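PDB 7BOP: alpha-1,2-mannosyltransferase (Ktr4), putative from Neosartorya fumigata, which is a fungal glycosyltransferase-family protein of the GT-A clan, modelled with guanosine-5'-diphosphate, manganese and sodium ions. Local coordinates for residues P101-D107 with K125-V131; Y30-D36 with A371-P377; H48-A52 with V203-V207. All blocks are in the same frame, centred on the assembly; numbering follows the deposited sequence.

Contact 1. Residues P101-D107 with K125-V131. With GDP (guanosine-5'-diphosphate), chain H.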
# COMPACT_ATOMS: atom_id res chain seq x y z
N PRO A 101 13.48 -9.08 9.58
CA PRO A 101 13.42 -10.21 8.64
C PRO A 101 12.59 -9.91 7.39
O PRO A 101 11.68 -9.06 7.43
CB PRO A 101 12.74 -11.30 9.45
CG PRO A 101 11.87 -10.57 10.41
CD PRO A 101 12.59 -9.30 10.74
N TRP A 102 12.93 -10.61 6.30
CA TRP A 102 12.15 -10.61 5.06
C TRP A 102 11.32 -11.89 4.99
O TRP A 102 11.86 -13.00 5.19
CB TRP A 102 13.04 -10.57 3.83
CG TRP A 102 13.78 -9.31 3.59
CD1 TRP A 102 14.96 -8.92 4.16
CD2 TRP A 102 13.42 -8.28 2.66
NE1 TRP A 102 15.35 -7.71 3.65
CE2 TRP A 102 14.42 -7.29 2.73
CE3 TRP A 102 12.34 -8.09 1.79
CZ2 TRP A 102 14.38 -6.12 1.95
CZ3 TRP A 102 12.30 -6.93 1.01
CH2 TRP A 102 13.31 -5.96 1.10
N ILE A 103 10.02 -11.75 4.71
CA ILE A 103 9.14 -12.88 4.47
C ILE A 103 8.56 -12.75 3.06
O ILE A 103 7.80 -11.81 2.77
CB ILE A 103 8.03 -13.00 5.53
CG1 ILE A 103 8.62 -12.93 6.94
CG2 ILE A 103 7.27 -14.30 5.37
CD1 ILE A 103 7.62 -12.96 8.06
N PHE A 104 8.93 -13.69 2.19
CA PHE A 104 8.47 -13.73 0.81
C PHE A 104 7.30 -14.69 0.66
O PHE A 104 7.29 -15.78 1.26
CB PHE A 104 9.62 -14.12 -0.11
CG PHE A 104 10.80 -13.20 -0.00
CD1 PHE A 104 10.76 -11.94 -0.58
CD2 PHE A 104 11.95 -13.59 0.69
CE1 PHE A 104 11.84 -11.08 -0.47
CE2 PHE A 104 13.03 -12.73 0.79
CZ PHE A 104 12.98 -11.47 0.21
N PHE A 105 6.30 -14.27 -0.12
CA PHE A 105 5.09 -15.06 -0.38
C PHE A 105 4.92 -15.29 -1.87
O PHE A 105 5.24 -14.43 -2.68
CB PHE A 105 3.86 -14.33 0.15
CG PHE A 105 3.85 -14.20 1.65
CD1 PHE A 105 3.30 -15.20 2.44
CD2 PHE A 105 4.39 -13.08 2.26
CE1 PHE A 105 3.28 -15.07 3.82
CE2 PHE A 105 4.38 -12.95 3.64
CZ PHE A 105 3.82 -13.94 4.42
N ASN A 106 4.39 -16.46 -2.21
CA ASN A 106 4.16 -16.83 -3.60
C ASN A 106 3.11 -17.95 -3.63
O ASN A 106 3.08 -18.80 -2.74
CB ASN A 106 5.50 -17.25 -4.24
CG ASN A 106 5.41 -17.46 -5.75
OD1 ASN A 106 4.34 -17.37 -6.35
ND2 ASN A 106 6.55 -17.76 -6.36
N ASP A 107 2.20 -17.89 -4.59
CA ASP A 107 1.22 -18.96 -4.80
C ASP A 107 1.90 -20.28 -5.22
O ASP A 107 1.39 -21.35 -4.94
CB ASP A 107 0.14 -18.55 -5.81
CG ASP A 107 0.71 -18.18 -7.16
OD1 ASP A 107 1.57 -17.28 -7.23
OD2 ASP A 107 0.29 -18.77 -8.17
N LYS A 125 17.31 -12.66 8.70
CA LYS A 125 16.70 -13.93 8.31
C LYS A 125 15.68 -13.70 7.19
O LYS A 125 14.91 -12.74 7.25
CB LYS A 125 15.99 -14.60 9.49
CG LYS A 125 16.88 -15.03 10.65
CD LYS A 125 17.03 -13.95 11.72
CE LYS A 125 17.29 -14.52 13.11
NZ LYS A 125 18.60 -15.21 13.20
N CYS A 126 15.71 -14.57 6.19
CA CYS A 126 14.73 -14.62 5.12
C CYS A 126 13.86 -15.85 5.28
O CYS A 126 14.38 -16.93 5.57
CB CYS A 126 15.40 -14.69 3.77
SG CYS A 126 16.22 -13.17 3.27
N TYR A 127 12.56 -15.70 5.05
CA TYR A 127 11.60 -16.80 5.07
C TYR A 127 10.86 -16.86 3.74
O TYR A 127 10.64 -15.83 3.08
CB TYR A 127 10.62 -16.63 6.22
CG TYR A 127 11.31 -16.55 7.56
CD1 TYR A 127 11.57 -17.70 8.32
CD2 TYR A 127 11.72 -15.32 8.07
CE1 TYR A 127 12.20 -17.62 9.55
CE2 TYR A 127 12.37 -15.23 9.30
CZ TYR A 127 12.61 -16.38 10.03
OH TYR A 127 13.25 -16.27 11.24
N TYR A 128 10.48 -18.08 3.36
CA TYR A 128 9.95 -18.37 2.04
C TYR A 128 8.66 -19.14 2.22
O TYR A 128 8.68 -20.29 2.66
CB TYR A 128 10.98 -19.15 1.23
CG TYR A 128 12.28 -18.40 1.14
CD1 TYR A 128 12.46 -17.39 0.19
CD2 TYR A 128 13.32 -18.65 2.05
CE1 TYR A 128 13.65 -16.67 0.13
CE2 TYR A 128 14.51 -17.94 2.00
CZ TYR A 128 14.67 -16.95 1.04
OH TYR A 128 15.84 -16.24 0.98
N GLU A 129 7.54 -18.49 1.93
CA GLU A 129 6.22 -19.02 2.24
C GLU A 129 5.38 -19.18 0.98
O GLU A 129 5.51 -18.40 0.03
CB GLU A 129 5.47 -18.09 3.20
CG GLU A 129 6.18 -17.86 4.52
CD GLU A 129 6.22 -19.09 5.41
OE1 GLU A 129 5.36 -19.97 5.28
OE2 GLU A 129 7.12 -19.13 6.26
N GLN A 130 4.53 -20.20 0.99
CA GLN A 130 3.59 -20.41 -0.09
C GLN A 130 2.22 -19.98 0.38
O GLN A 130 1.85 -20.24 1.53
CB GLN A 130 3.57 -21.87 -0.53
CG GLN A 130 2.93 -22.05 -1.90
CD GLN A 130 3.02 -23.47 -2.42
OE1 GLN A 130 3.37 -24.38 -1.68
NE2 GLN A 130 2.69 -23.66 -3.69
N VAL A 131 1.47 -19.34 -0.50
CA VAL A 131 0.09 -18.96 -0.20
C VAL A 131 -0.77 -20.22 -0.29
O VAL A 131 -0.73 -20.90 -1.29
CB VAL A 131 -0.44 -17.91 -1.19
CG1 VAL A 131 -1.91 -17.61 -0.92
CG2 VAL A 131 0.40 -16.64 -1.11
PB GDP H . 1.12 -3.46 -10.30
O1B GDP H . 1.49 -3.24 -11.74
O2B GDP H . 2.19 -2.98 -9.30
O3B GDP H . -0.29 -3.05 -9.92
O3A GDP H . 1.09 -5.08 -10.24
PA GDP H . 2.36 -6.05 -10.00
O1A GDP H . 2.53 -6.98 -11.17
O2A GDP H . 3.54 -5.19 -9.48
O5' GDP H . 1.72 -6.93 -8.81
C5' GDP H . 1.58 -6.41 -7.49
C4' GDP H . 2.39 -7.25 -6.51
O4' GDP H . 1.87 -8.58 -6.49
C3' GDP H . 3.86 -7.41 -6.88
O3' GDP H . 4.60 -7.55 -5.66
C2' GDP H . 3.91 -8.68 -7.72
O2' GDP H . 5.17 -9.33 -7.64
C1' GDP H . 2.79 -9.50 -7.09
N9 GDP H . 2.00 -10.40 -7.96
C8 GDP H . 1.07 -10.08 -8.91
N7 GDP H . 0.53 -11.20 -9.44
C5 GDP H . 1.10 -12.26 -8.82
C6 GDP H . 0.99 -13.73 -8.89
O6 GDP H . 0.20 -14.24 -9.70
N1 GDP H . 1.75 -14.48 -8.06
C2 GDP H . 2.60 -13.92 -7.17
N2 GDP H . 3.36 -14.70 -6.35
N3 GDP H . 2.76 -12.58 -7.06
C4 GDP H . 2.04 -11.72 -7.84
O HOH W 1 -1.12 -21.73 -3.84
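F104 and Y128 run alongside one another from the same face of the sheet, across the parallel strands 102-106 and 126-130. Each sets CG opposite its own carbonyl carbon (chi1 -57° and -56°); with closely matched first and second torsions on neighbouring parallel strands, the ring planes are 21° apart. The rings are slid past one another and barely overlap, so the touch is local, F104 CD2 against Y128 CE1 at 3.6 Å. C126 SG adds to this face, meeting the edge of the F104 ring at CE2, 4.1 Å away, and lying obliquely to the five-membered ring of W102. Helices 112-119 and 80-98 pack over the same side, and Y128 OH bonds to T118 OG1. On the other face I103 CG2 rests on E129 CG at 3.8 Å, while the E129 methylenes run alongside the F105 ring; H181 meets the F105 ring edge-to-face, and W173 touches it too.

The backbones are joined in parallel register, with an almost straight bond from F104 N to Y127 O and a weak one from N106 N to E129 O. At the C-terminal end the extended Q130 side chain sends NE2 to D107 O, 2.9 Å, from above the carbonyl plane. D107 CG sits between the backbone N and the carbonyl carbon, and OD1 takes GDP N1 at 2.9 Å. N106 OD1 accepts GDP N2 at 2.8 Å, and also K108 N.

This is a beta-alpha-beta crossover of the GT-A nucleotide-binding fold, with helix 112-119 as the connection. Its chemistry changes along the strands from aromatic and sulfur packing to polar acceptors: the N106 and D107 OD1 atoms, themselves 2.9 Å apart, share the amino group of guanine, whose N-H donors probably ease their mutual repulsion.

Contact 2. Residues Y30-D36 with A371-P377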
# COMPACT_ATOMS: atom_id res chain seq x y z
N TYR A 30 -7.97 19.98 -13.56
CA TYR A 30 -7.02 19.71 -12.47
C TYR A 30 -5.69 19.25 -13.06
O TYR A 30 -5.66 18.43 -13.97
CB TYR A 30 -7.58 18.65 -11.51
CG TYR A 30 -6.59 18.18 -10.46
CD1 TYR A 30 -6.08 19.06 -9.51
CD2 TYR A 30 -6.16 16.85 -10.42
CE1 TYR A 30 -5.17 18.63 -8.55
CE2 TYR A 30 -5.25 16.42 -9.48
CZ TYR A 30 -4.76 17.30 -8.54
OH TYR A 30 -3.85 16.86 -7.61
N ASN A 31 -4.59 19.79 -12.52
CA ASN A 31 -3.25 19.55 -13.08
C ASN A 31 -2.18 19.21 -12.02
O ASN A 31 -1.00 19.46 -12.23
CB ASN A 31 -2.82 20.79 -13.88
CG ASN A 31 -1.66 20.52 -14.83
OD1 ASN A 31 -1.50 19.41 -15.33
ND2 ASN A 31 -0.85 21.54 -15.08
N GLY A 32 -2.60 18.62 -10.91
CA GLY A 32 -1.68 18.24 -9.84
C GLY A 32 -1.55 19.30 -8.76
O GLY A 32 -2.35 20.24 -8.69
N MET A 33 -0.52 19.15 -7.92
CA MET A 33 -0.35 20.06 -6.79
C MET A 33 0.30 21.37 -7.21
O MET A 33 1.15 21.37 -8.10
CB MET A 33 0.46 19.41 -5.69
CG MET A 33 0.12 20.01 -4.35
SD MET A 33 0.67 19.05 -2.97
CE MET A 33 -0.11 17.47 -3.14
N LYS A 34 -0.13 22.47 -6.60
CA LYS A 34 0.43 23.80 -6.85
C LYS A 34 1.83 23.89 -6.28
O LYS A 34 2.78 24.18 -7.00
CB LYS A 34 -0.43 24.91 -6.22
CG LYS A 34 -1.60 25.39 -7.06
CD LYS A 34 -2.60 26.22 -6.26
CE LYS A 34 -2.02 27.53 -5.73
NZ LYS A 34 -2.95 28.16 -4.76
N ARG A 35 1.94 23.68 -4.97
CA ARG A 35 3.23 23.69 -4.28
C ARG A 35 3.35 22.45 -3.43
O ARG A 35 2.62 22.26 -2.45
CB ARG A 35 3.45 24.95 -3.44
CG ARG A 35 4.94 25.19 -3.22
CD ARG A 35 5.26 26.21 -2.14
NE ARG A 35 6.69 26.17 -1.81
CZ ARG A 35 7.28 25.28 -1.01
NH1 ARG A 35 8.59 25.36 -0.79
NH2 ARG A 35 6.58 24.30 -0.42
N ASP A 36 4.27 21.58 -3.82
CA ASP A 36 4.42 20.29 -3.17
C ASP A 36 5.13 20.50 -1.82
O ASP A 36 6.23 21.07 -1.79
CB ASP A 36 5.22 19.37 -4.10
CG ASP A 36 5.08 17.90 -3.75
OD1 ASP A 36 5.03 17.54 -2.55
OD2 ASP A 36 5.03 17.08 -4.68
N ALA A 371 0.28 14.17 -14.41
CA ALA A 371 0.23 15.10 -13.27
C ALA A 371 -1.09 15.06 -12.50
O ALA A 371 -1.09 15.18 -11.27
CB ALA A 371 0.53 16.53 -13.73
N LYS A 372 -2.19 14.89 -13.22
CA LYS A 372 -3.53 14.89 -12.59
C LYS A 372 -3.87 13.65 -11.75
O LYS A 372 -4.94 13.59 -11.15
CB LYS A 372 -4.61 15.11 -13.65
CG LYS A 372 -4.81 13.99 -14.65
CD LYS A 372 -5.97 14.27 -15.59
CE LYS A 372 -5.58 15.21 -16.72
NZ LYS A 372 -4.75 14.51 -17.75
N GLU A 373 -2.99 12.65 -11.73
CA GLU A 373 -3.21 11.45 -10.96
C GLU A 373 -2.88 11.60 -9.47
O GLU A 373 -3.22 10.71 -8.69
CB GLU A 373 -2.44 10.27 -11.57
CG GLU A 373 -2.82 9.94 -13.02
CD GLU A 373 -4.31 9.78 -13.24
OE1 GLU A 373 -5.01 9.20 -12.38
OE2 GLU A 373 -4.82 10.24 -14.26
N ASP A 374 -2.26 12.71 -9.08
CA ASP A 374 -1.92 12.97 -7.68
C ASP A 374 -3.19 13.38 -6.93
O ASP A 374 -3.82 14.38 -7.29
CB ASP A 374 -0.87 14.08 -7.61
CG ASP A 374 -0.34 14.34 -6.21
OD1 ASP A 374 -0.60 13.57 -5.25
OD2 ASP A 374 0.37 15.35 -6.06
N CYS A 375 -3.56 12.64 -5.89
CA CYS A 375 -4.73 13.00 -5.09
C CYS A 375 -4.39 13.63 -3.74
O CYS A 375 -5.29 13.98 -2.98
CB CYS A 375 -5.64 11.80 -4.91
SG CYS A 375 -7.22 12.24 -4.13
N ARG A 376 -3.11 13.85 -3.46
CA ARG A 376 -2.72 14.47 -2.18
C ARG A 376 -3.40 15.82 -1.88
O ARG A 376 -3.72 16.06 -0.72
CB ARG A 376 -1.21 14.61 -2.07
CG ARG A 376 -0.48 13.28 -1.86
CD ARG A 376 1.04 13.43 -1.90
NE ARG A 376 1.42 14.16 -3.10
CZ ARG A 376 2.47 14.97 -3.23
NH1 ARG A 376 3.35 15.16 -2.24
NH2 ARG A 376 2.63 15.60 -4.39
N PRO A 377 -3.63 16.69 -2.89
CA PRO A 377 -4.29 17.95 -2.53
C PRO A 377 -5.66 17.75 -1.86
O PRO A 377 -6.01 18.50 -0.94
CB PRO A 377 -4.42 18.68 -3.88
CG PRO A 377 -3.30 18.14 -4.69
CD PRO A 377 -3.26 16.68 -4.32
O HOH W 2 1.32 17.07 -7.83
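R376 and D36 form a salt bridge end-on, NH1 to OD1 and NH2 to OD2, the latter at 2.8 Å. The two groups are not coplanar: carboxylate and guanidinium planes stand 53° apart, and OD2 is met from above its carboxylate plane. The same guanidinium turns its NE side to D374, side-on, with NE on OD1 at 3.0 Å and NH2 on OD2 at 2.8 Å, both from the syn side. M33 reaches over one face of this group, its chain bent at the last torsion so that CE lies 3.6 Å from R376 CZ. That methyl also packs close to R376 CB and to P377 CD, 3.5 Å from the latter.

Beside this network Y30 OH donates a short bond of 2.5 Å to D374 O. With CG anti to the backbone N (chi1 172°), the Y30 ring presents its edge to K372 O and P377 CG, while G32 N sits over the centre of one face. G32, which has no side chain, suits the corner at this point, where phi is 93° and CA comes 3.4 Å from A371 O.

The next shell fixes the partners. D374 OD1 also accepts R376 N, a capping bond that forms an Asx turn at the start of helix 376-382, and water 2 links D374 OD2 to M33 N. D36 OD1 takes L38 N as well, and C375 is tied to C277 by a disulfide.

The contact thus fastens the N-terminal chain of this GT-A protein to the start of its last helix. One buried arginine is gripped by two carboxylates through four side-chain bonds, which should fix the rotation and position of its guanidinium; its positive charge probably offsets two acids that would otherwise repel, their OD2 atoms 5.2 Å apart.

Contact 3. Residues H48-A52 with V203-V207. With NA (sodium ion), chain I.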
# COMPACT_ATOMS: atom_id res chain seq x y z
N HIS A 48 10.28 10.54 20.47
CA HIS A 48 11.39 9.61 20.64
C HIS A 48 11.51 8.70 19.41
O HIS A 48 10.50 8.19 18.90
CB HIS A 48 11.20 8.78 21.92
CG HIS A 48 12.24 7.73 22.09
ND1 HIS A 48 13.53 8.03 22.46
CD2 HIS A 48 12.20 6.39 21.90
CE1 HIS A 48 14.24 6.91 22.52
NE2 HIS A 48 13.45 5.91 22.19
N LEU A 49 12.73 8.52 18.93
CA LEU A 49 13.01 7.64 17.80
C LEU A 49 14.05 6.61 18.23
O LEU A 49 15.00 6.95 18.93
CB LEU A 49 13.52 8.44 16.60
CG LEU A 49 12.55 9.49 16.04
CD1 LEU A 49 13.22 10.36 14.98
CD2 LEU A 49 11.28 8.84 15.50
N TRP A 50 13.86 5.37 17.81
CA TRP A 50 14.79 4.29 18.12
C TRP A 50 15.89 4.26 17.07
O TRP A 50 15.60 4.06 15.88
CB TRP A 50 14.03 2.96 18.18
CG TRP A 50 13.10 2.93 19.33
CD1 TRP A 50 11.78 3.29 19.34
CD2 TRP A 50 13.42 2.55 20.67
NE1 TRP A 50 11.25 3.14 20.60
CE2 TRP A 50 12.24 2.69 21.44
CE3 TRP A 50 14.59 2.10 21.29
CZ2 TRP A 50 12.20 2.40 22.81
CZ3 TRP A 50 14.55 1.80 22.66
CH2 TRP A 50 13.36 1.95 23.40
N ARG A 51 17.13 4.47 17.52
CA ARG A 51 18.32 4.54 16.65
C ARG A 51 19.12 3.25 16.65
O ARG A 51 19.21 2.57 17.66
CB ARG A 51 19.27 5.64 17.13
CG ARG A 51 18.65 7.01 17.38
CD ARG A 51 18.23 7.62 16.08
NE ARG A 51 17.74 8.99 16.24
CZ ARG A 51 17.29 9.73 15.23
NH1 ARG A 51 17.25 9.23 14.00
NH2 ARG A 51 16.87 10.97 15.46
N ALA A 52 19.75 2.95 15.51
CA ALA A 52 20.61 1.77 15.39
C ALA A 52 21.91 1.91 16.19
O ALA A 52 22.45 0.91 16.67
CB ALA A 52 20.93 1.48 13.94
N VAL A 203 17.08 6.36 6.09
CA VAL A 203 16.15 6.51 7.19
C VAL A 203 16.86 5.97 8.43
O VAL A 203 17.29 4.81 8.44
CB VAL A 203 14.84 5.77 6.89
CG1 VAL A 203 13.88 5.81 8.08
CG2 VAL A 203 14.18 6.39 5.66
N ASP A 204 16.99 6.81 9.45
CA ASP A 204 17.86 6.53 10.60
C ASP A 204 17.10 6.26 11.90
O ASP A 204 17.66 6.42 12.98
CB ASP A 204 18.85 7.69 10.77
CG ASP A 204 19.85 7.75 9.63
OD1 ASP A 204 20.34 6.69 9.23
OD2 ASP A 204 20.12 8.85 9.13
N TYR A 205 15.84 5.86 11.79
CA TYR A 205 15.06 5.41 12.94
C TYR A 205 14.27 4.16 12.57
O TYR A 205 14.02 3.89 11.38
CB TYR A 205 14.14 6.52 13.46
CG TYR A 205 13.10 6.99 12.45
CD1 TYR A 205 13.41 7.95 11.48
CD2 TYR A 205 11.81 6.46 12.46
CE1 TYR A 205 12.45 8.37 10.54
CE2 TYR A 205 10.85 6.87 11.53
CZ TYR A 205 11.18 7.82 10.56
OH TYR A 205 10.22 8.22 9.64
N ASP A 206 13.90 3.40 13.59
CA ASP A 206 13.14 2.18 13.42
C ASP A 206 11.67 2.55 13.11
O ASP A 206 10.92 2.93 14.01
CB ASP A 206 13.25 1.33 14.69
CG ASP A 206 12.56 -0.01 14.58
OD1 ASP A 206 11.65 -0.15 13.72
OD2 ASP A 206 12.91 -0.92 15.37
N VAL A 207 11.27 2.41 11.85
CA VAL A 207 9.93 2.84 11.42
C VAL A 207 8.84 2.01 12.07
O VAL A 207 7.75 2.51 12.32
CB VAL A 207 9.75 2.83 9.88
CG1 VAL A 207 10.79 3.73 9.21
CG2 VAL A 207 9.78 1.43 9.31
NA NA I . 23.62 -0.86 17.41
O HOH W 3 11.48 4.95 16.22
O HOH W 4 19.80 4.75 13.28
O HOH W 5 23.16 -2.85 16.20
O HOH W 6 25.46 -0.16 16.22
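R51 and D204 meet where two irregular loops join at the N-cap of helix 207-213, in the GT-A chain: D206 is the capping residue, its OD1 bound to a backbone N just beyond. R51 CB starts away from 203-207. CG follows opposite the carbonyl carbon, and a bend at the second torsion (chi2 -69°) brings the chain back, so that CD lies 3.4 Å from D204 O. NE passes by more loosely, and CZ lies 4.0 Å from D204 O. L49 CB lies over the centre of one guanidinium face, and NH1 ends the run with a bond of 3.0 Å to D204 O in the guanidinium plane. Relative to the carbonyl the approach is steep, NH1 standing 69° out of its plane and not on a lone pair. The stronger partner of NH1 is E44 OE2, in a salt bridge.

The loops are pinned a residue away by D206 N donating to W50 O at 2.9 Å. Alongside, L49 CB touches Y205 CB at 3.7 Å, and W50 CB meets D206 CB, while W50 NE1 bonds to D213 and D206 OD2 to Y100 and Y57. Water 3 spans W50 N and D206 O.

Past R51 the chain reaches a sodium ion, bound by A52 O at 2.2 Å, by N55 O and by two waters; water 4 accepts from A52 N and donates to D204 O, 2.7 Å from the water to that oxygen.

How the contacts relate
Contact 2 is buried, whereas contacts 1 and 3 are only partly so. Contacts 1 and 2 sit on opposite sides of the chain's centre, about 36 Å between centres, yet both are tied to the large mixed sheet: contact 1 through two of its parallel strands, contact 2 through its packing on strand 218-224. Contacts 1 and 3 share helix 80-98, which takes W102 and F104 of the one and V203 and D206 of the other. Chemistry follows place: regular strand bonds, aromatic packing and a nucleotide in contact 1, an ion network joining the chain's two end regions in contact 2, and water-bridged backbone with a sodium ion in contact 3.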